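Local coordinates for 47 KDA membrane antigen (Treponema pallidum, PDB 1O75), which may act as a D,D-carboxypeptidase on peptidoglycan, showing zinc-stimulated carboxypeptidase activity on synthetic depsipeptides, and also binds penicillin, at residues E165-A170 against F176-R181; A267-L272 against V326-F331. The protein carries 2 engineered substitutions. All coordinates share one frame; numbering follows the deposited sequence.

Contact 1 of 2, residues E165-A170 against F176-R181; sequences ELKGIA and FVEDSR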
loop_
_atom_site.group_PDB
_atom_site.type_symbol
_atom_site.label_atom_id
_atom_site.label_comp_id
_atom_site.label_asym_id
_atom_site.label_seq_id
_atom_site.Cartn_x
_atom_site.Cartn_y
_atom_site.Cartn_z
ATOM N N GLU B 165 22.025 44.381 -7.374
ATOM C CA GLU B 165 22.275 44.536 -8.804
ATOM C C GLU B 165 21.648 43.454 -9.677
ATOM O O GLU B 165 21.469 43.650 -10.882
ATOM C CB GLU B 165 23.781 44.576 -9.088
ATOM C CG GLU B 165 24.555 43.381 -8.543
ATOM C CD GLU B 165 25.060 43.614 -7.128
ATOM O OE1 GLU B 165 24.259 44.009 -6.254
ATOM O OE2 GLU B 165 26.269 43.400 -6.888
ATOM N N LEU B 166 21.319 42.311 -9.081
ATOM C CA LEU B 166 20.735 41.214 -9.848
ATOM C C LEU B 166 19.221 41.102 -9.719
ATOM O O LEU B 166 18.571 40.398 -10.491
ATOM C CB LEU B 166 21.384 39.892 -9.426
ATOM C CG LEU B 166 22.868 39.782 -9.772
ATOM C CD1 LEU B 166 23.429 38.463 -9.273
ATOM C CD2 LEU B 166 23.034 39.894 -11.279
ATOM N N LYS B 167 18.675 41.800 -8.732
ATOM C CA LYS B 167 17.252 41.787 -8.439
ATOM C C LYS B 167 16.340 41.795 -9.661
ATOM O O LYS B 167 15.345 41.075 -9.699
ATOM C CB LYS B 167 16.918 42.973 -7.537
ATOM C CG LYS B 167 15.551 42.911 -6.899
ATOM C CD LYS B 167 15.537 43.714 -5.608
ATOM C CE LYS B 167 14.214 43.560 -4.892
ATOM N NZ LYS B 167 14.251 44.196 -3.551
ATOM N N GLY B 168 16.693 42.595 -10.663
ATOM C CA GLY B 168 15.865 42.702 -11.850
ATOM C C GLY B 168 15.848 41.494 -12.750
ATOM O O GLY B 168 14.788 41.046 -13.190
ATOM N N ILE B 169 17.022 40.961 -13.048
ATOM C CA ILE B 169 17.086 39.799 -13.921
ATOM C C ILE B 169 16.507 38.584 -13.195
ATOM O O ILE B 169 15.919 37.702 -13.819
ATOM C CB ILE B 169 18.531 39.526 -14.369
ATOM C CG1 ILE B 169 18.560 38.331 -15.314
ATOM C CG2 ILE B 169 19.415 39.306 -13.166
ATOM C CD1 ILE B 169 19.868 38.178 -16.045
ATOM N N ALA B 170 16.659 38.571 -11.876
ATOM C CA ALA B 170 16.155 37.493 -11.034
ATOM C C ALA B 170 14.634 37.365 -11.186
ATOM O O ALA B 170 14.107 36.272 -11.420
ATOM C CB ALA B 170 16.516 37.772 -9.582
ATOM N N PHE B 176 11.845 35.342 -9.547
ATOM C CA PHE B 176 12.145 35.674 -8.169
ATOM C C PHE B 176 11.030 36.490 -7.540
ATOM O O PHE B 176 10.533 37.443 -8.143
ATOM C CB PHE B 176 13.448 36.470 -8.076
ATOM C CG PHE B 176 13.790 36.895 -6.680
ATOM C CD1 PHE B 176 14.008 35.942 -5.679
ATOM C CD2 PHE B 176 13.872 38.246 -6.352
ATOM C CE1 PHE B 176 14.300 36.324 -4.371
ATOM C CE2 PHE B 176 14.163 38.644 -5.047
ATOM C CZ PHE B 176 14.377 37.679 -4.047
ATOM N N VAL B 177 10.654 36.112 -6.322
ATOM C CA VAL B 177 9.621 36.801 -5.560
ATOM C C VAL B 177 10.105 36.910 -4.120
ATOM O O VAL B 177 10.368 35.892 -3.477
ATOM C CB VAL B 177 8.295 36.012 -5.568
ATOM C CG1 VAL B 177 7.290 36.680 -4.645
ATOM C CG2 VAL B 177 7.754 35.923 -6.985
ATOM N N GLU B 178 10.236 38.132 -3.612
ATOM C CA GLU B 178 10.699 38.311 -2.242
ATOM C C GLU B 178 9.744 37.625 -1.293
ATOM O O GLU B 178 8.559 37.513 -1.581
ATOM C CB GLU B 178 10.814 39.798 -1.885
ATOM C CG GLU B 178 12.016 40.492 -2.505
ATOM C CD GLU B 178 12.256 41.889 -1.932
ATOM O OE1 GLU B 178 12.434 42.025 -0.700
ATOM O OE2 GLU B 178 12.274 42.855 -2.720
ATOM N N ASP B 179 10.258 37.168 -0.157
ATOM C CA ASP B 179 9.424 36.477 0.816
ATOM C C ASP B 179 10.044 36.558 2.207
ATOM O O ASP B 179 11.157 36.071 2.428
ATOM C CB ASP B 179 9.265 35.016 0.400
ATOM C CG ASP B 179 8.161 34.314 1.158
ATOM O OD1 ASP B 179 8.172 34.347 2.407
ATOM O OD2 ASP B 179 7.285 33.724 0.496
ATOM N N SER B 180 9.323 37.163 3.145
ATOM C CA SER B 180 9.820 37.331 4.509
ATOM C C SER B 180 10.119 36.023 5.234
ATOM O O SER B 180 10.720 36.029 6.302
ATOM C CB SER B 180 8.820 38.134 5.340
ATOM O OG SER B 180 7.642 37.375 5.576
ATOM N N ARG B 181 9.679 34.904 4.677
ATOM C CA ARG B 181 9.949 33.614 5.299
ATOM C C ARG B 181 11.399 33.188 5.021
ATOM O O ARG B 181 11.973 32.375 5.752
ATOM C CB ARG B 181 8.973 32.568 4.769
ATOM C CG ARG B 181 7.533 32.830 5.190
ATOM C CD ARG B 181 6.584 31.831 4.574
ATOM N NE ARG B 181 6.472 32.015 3.133
ATOM C CZ ARG B 181 5.773 31.212 2.340
ATOM N NH1 ARG B 181 5.134 30.168 2.854
ATOM N NH2 ARG B 181 5.697 31.462 1.038
#
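Phe176 lays the root of its side chain against Ala170, the CB atoms of Phe176 and Ala170 meeting at 3.7 Å. The Ala170 methyl then reaches the ring obliquely, with Ala170 CB 4.1 Å from Phe176 CG, so it is the base of the ring and not its far end that touches the helix. Beside this apolar pair runs a backbone bond, Phe176 N to Ala170 O (3.1 Å, N-H...O angle 162°). A chi1 of 178° turns the Phe176 ring so that Glu178 N stands 4.1 Å above one ring face, offset toward the rim. Val160 and Val162 of strand 143-163 also meet this ring, and Val162 and Met192 close around Ala170. Nearer the surface, Lys167 stretches its extended chain from helix 167-173 and crosses the Glu178 side chain at about a right angle. Lys167 NZ forms a salt bridge with Glu178 OE2; the modelled 2.5 Å is unusually short, which leaves its exact geometry doubtful. Farther on, Arg181 grips Asp179 side-on with NE and NH2, one to each oxygen, while Arg181 N adds a second bond to Asp179 OD1 on its anti lone pair, which makes an Asx turn. Val177 and Asp179 pair by backbone with Tyr12 and Tyr10. Helix 167-173 is thus followed by a tight connection into strand 177-178, which pairs antiparallel with strand 8-16 in the large mixed sheet of the N-terminal Tp47 domain.

Contact 2 of 2, residues A267-L272 against V326-F331; sequences ASYTNL and VADVRF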
loop_
_atom_site.group_PDB
_atom_site.type_symbol
_atom_site.label_atom_id
_atom_site.label_comp_id
_atom_site.label_asym_id
_atom_site.label_seq_id
_atom_site.Cartn_x
_atom_site.Cartn_y
_atom_site.Cartn_z
ATOM N N ALA B 267 32.447 1.208 4.061
ATOM C CA ALA B 267 31.380 1.081 5.052
ATOM C C ALA B 267 31.498 2.077 6.197
ATOM O O ALA B 267 30.527 2.298 6.925
ATOM C CB ALA B 267 31.355 -0.335 5.617
ATOM N N SER B 268 32.665 2.700 6.359
ATOM C CA SER B 268 32.809 3.672 7.447
ATOM C C SER B 268 32.370 5.085 7.057
ATOM O O SER B 268 32.405 5.980 7.884
ATOM C CB SER B 268 34.264 3.724 7.943
ATOM O OG SER B 268 35.113 4.375 7.001
ATOM N N TYR B 269 31.968 5.291 5.802
ATOM C CA TYR B 269 31.555 6.618 5.344
ATOM C C TYR B 269 32.620 7.707 5.611
ATOM O O TYR B 269 32.329 8.830 6.064
ATOM C CB TYR B 269 30.204 7.015 5.972
ATOM C CG TYR B 269 29.022 6.268 5.363
ATOM C CD1 TYR B 269 28.710 4.968 5.761
ATOM C CD2 TYR B 269 28.239 6.857 4.355
ATOM C CE1 TYR B 269 27.631 4.257 5.176
ATOM C CE2 TYR B 269 27.173 6.165 3.759
ATOM C CZ TYR B 269 26.872 4.863 4.183
ATOM O OH TYR B 269 25.785 4.190 3.653
ATOM N N THR B 270 33.856 7.367 5.295
ATOM C CA THR B 270 34.953 8.282 5.483
ATOM C C THR B 270 35.477 8.874 4.180
ATOM O O THR B 270 35.771 10.057 4.107
ATOM C CB THR B 270 36.104 7.564 6.237
ATOM O OG1 THR B 270 35.625 7.169 7.534
ATOM C CG2 THR B 270 37.317 8.505 6.398
ATOM N N ASN B 271 35.570 8.057 3.141
ATOM C CA ASN B 271 36.108 8.517 1.869
ATOM C C ASN B 271 35.049 8.752 0.776
ATOM O O ASN B 271 34.688 7.835 0.033
ATOM C CB ASN B 271 37.145 7.505 1.399
ATOM C CG ASN B 271 38.235 7.263 2.460
ATOM O OD1 ASN B 271 38.204 6.280 3.208
ATOM N ND2 ASN B 271 39.161 8.175 2.543
ATOM N N LEU B 272 34.572 9.985 0.673
ATOM C CA LEU B 272 33.548 10.314 -0.317
ATOM C C LEU B 272 34.135 10.137 -1.723
ATOM O O LEU B 272 35.197 10.696 -2.040
ATOM C CB LEU B 272 33.082 11.752 -0.104
ATOM C CG LEU B 272 32.082 12.290 -1.126
ATOM C CD1 LEU B 272 30.729 11.574 -0.965
ATOM C CD2 LEU B 272 31.954 13.783 -0.919
ATOM N N VAL B 326 18.998 13.060 6.564
ATOM C CA VAL B 326 20.090 12.275 6.003
ATOM C C VAL B 326 19.885 10.805 6.286
ATOM O O VAL B 326 19.642 10.419 7.425
ATOM C CB VAL B 326 21.473 12.723 6.591
ATOM C CG1 VAL B 326 22.604 11.921 5.960
ATOM C CG2 VAL B 326 21.698 14.217 6.329
ATOM N N ALA B 327 20.023 9.981 5.257
ATOM C CA ALA B 327 19.854 8.540 5.416
ATOM C C ALA B 327 20.993 7.781 4.755
ATOM O O ALA B 327 21.352 8.070 3.616
ATOM C CB ALA B 327 18.516 8.096 4.803
ATOM N N ASP B 328 21.553 6.810 5.469
ATOM C CA ASP B 328 22.624 5.995 4.922
ATOM C C ASP B 328 22.059 4.627 4.513
ATOM O O ASP B 328 21.305 4.000 5.269
ATOM C CB ASP B 328 23.739 5.805 5.955
ATOM C CG ASP B 328 24.534 7.100 6.214
ATOM O OD1 ASP B 328 24.368 8.063 5.442
ATOM O OD2 ASP B 328 25.331 7.142 7.178
ATOM N N VAL B 329 22.425 4.168 3.324
ATOM C CA VAL B 329 21.937 2.886 2.839
ATOM C C VAL B 329 23.017 2.193 2.031
ATOM O O VAL B 329 23.906 2.837 1.483
ATOM C CB VAL B 329 20.669 3.081 1.948
ATOM C CG1 VAL B 329 21.016 3.870 0.675
ATOM C CG2 VAL B 329 20.127 1.737 1.553
ATOM N N ARG B 330 22.947 0.876 1.951
ATOM C CA ARG B 330 23.934 0.134 1.173
ATOM C C ARG B 330 23.245 -0.656 0.061
ATOM O O ARG B 330 22.241 -1.322 0.308
ATOM C CB ARG B 330 24.711 -0.840 2.071
ATOM C CG ARG B 330 25.807 -1.609 1.299
ATOM C CD ARG B 330 26.341 -2.796 2.096
ATOM N NE ARG B 330 27.195 -3.630 1.253
ATOM C CZ ARG B 330 27.663 -4.818 1.627
ATOM N NH1 ARG B 330 27.352 -5.303 2.821
ATOM N NH2 ARG B 330 28.452 -5.504 0.818
ATOM N N PHE B 331 23.758 -0.553 -1.159
ATOM C CA PHE B 331 23.192 -1.317 -2.265
ATOM C C PHE B 331 24.203 -2.434 -2.584
ATOM O O PHE B 331 25.360 -2.174 -2.876
ATOM C CB PHE B 331 22.948 -0.433 -3.488
ATOM C CG PHE B 331 21.951 0.684 -3.252
ATOM C CD1 PHE B 331 20.803 0.460 -2.495
ATOM C CD2 PHE B 331 22.138 1.942 -3.847
ATOM C CE1 PHE B 331 19.839 1.474 -2.326
ATOM C CE2 PHE B 331 21.188 2.967 -3.695
ATOM C CZ PHE B 331 20.032 2.728 -2.928
#
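The Tyr269 ring and the Asp328 carboxylate lie stacked, their planes only 9° apart, with Asp328 OD2 3.9 Å above the ring plane over its centre; at the ring's edge, near its plane, sits the carbonyl oxygen of Val329. The stack ties the loop between strands 255-262 and 274-276 to strand 325-331, one of the two outermost strands of a four-stranded antiparallel sheet in domain C, whose clan is that of the immunoglobulin-like E-set domains. The two side chains slide past one another in opposite directions. Asp328 CG is 3.7 Å from Tyr269 CE2, and the Asp328 CB methylene passes the phenol end, 3.5 Å from Tyr269 OH. Tyr269 has a left-handed helical backbone, and its CG lies anti to the carbonyl carbon (chi1 -74°), which swings the ring over to Asp328; the ring also meets that of Tyr263, just past strand 255-262, at about 45°. Asp328 OD1 forms a salt bridge with Arg314 on the neighbouring strand 311-319, which would offset the negative charge brought over the ring. On the other side of the strand, Val329 points away from Tyr269 and touches Thr219 of the second sheet, and Phe331 lines a xenon site. The phenol hydroxyl has its hydrogen bond with Tyr313 O, whose residue pairs by backbone with Val329, and Tyr269 OH also comes within 3.2 Å of Val329 O.

Contacts 1 and 2 follow each other along the chain and fall in Tp47 domain a and domain C, their centres about 37 Å apart and their nearest atoms about 21 Å, so neither touches the other. Both are partly buried and both involve a short or outermost strand, yet contact 1 joins a helix to the strand just after it, whereas contact 2 bridges 53 intervening residues from a loop to a sheet edge. In 165-170 against 176-181, an apolar patch and a backbone bond accompany a more exposed charged pair. In 267-272 against 326-331, Tyr269 is what the loop contributes, and Tyr313 and Arg314 of strand 311-319 pair with the hydroxyl and with the carboxylate.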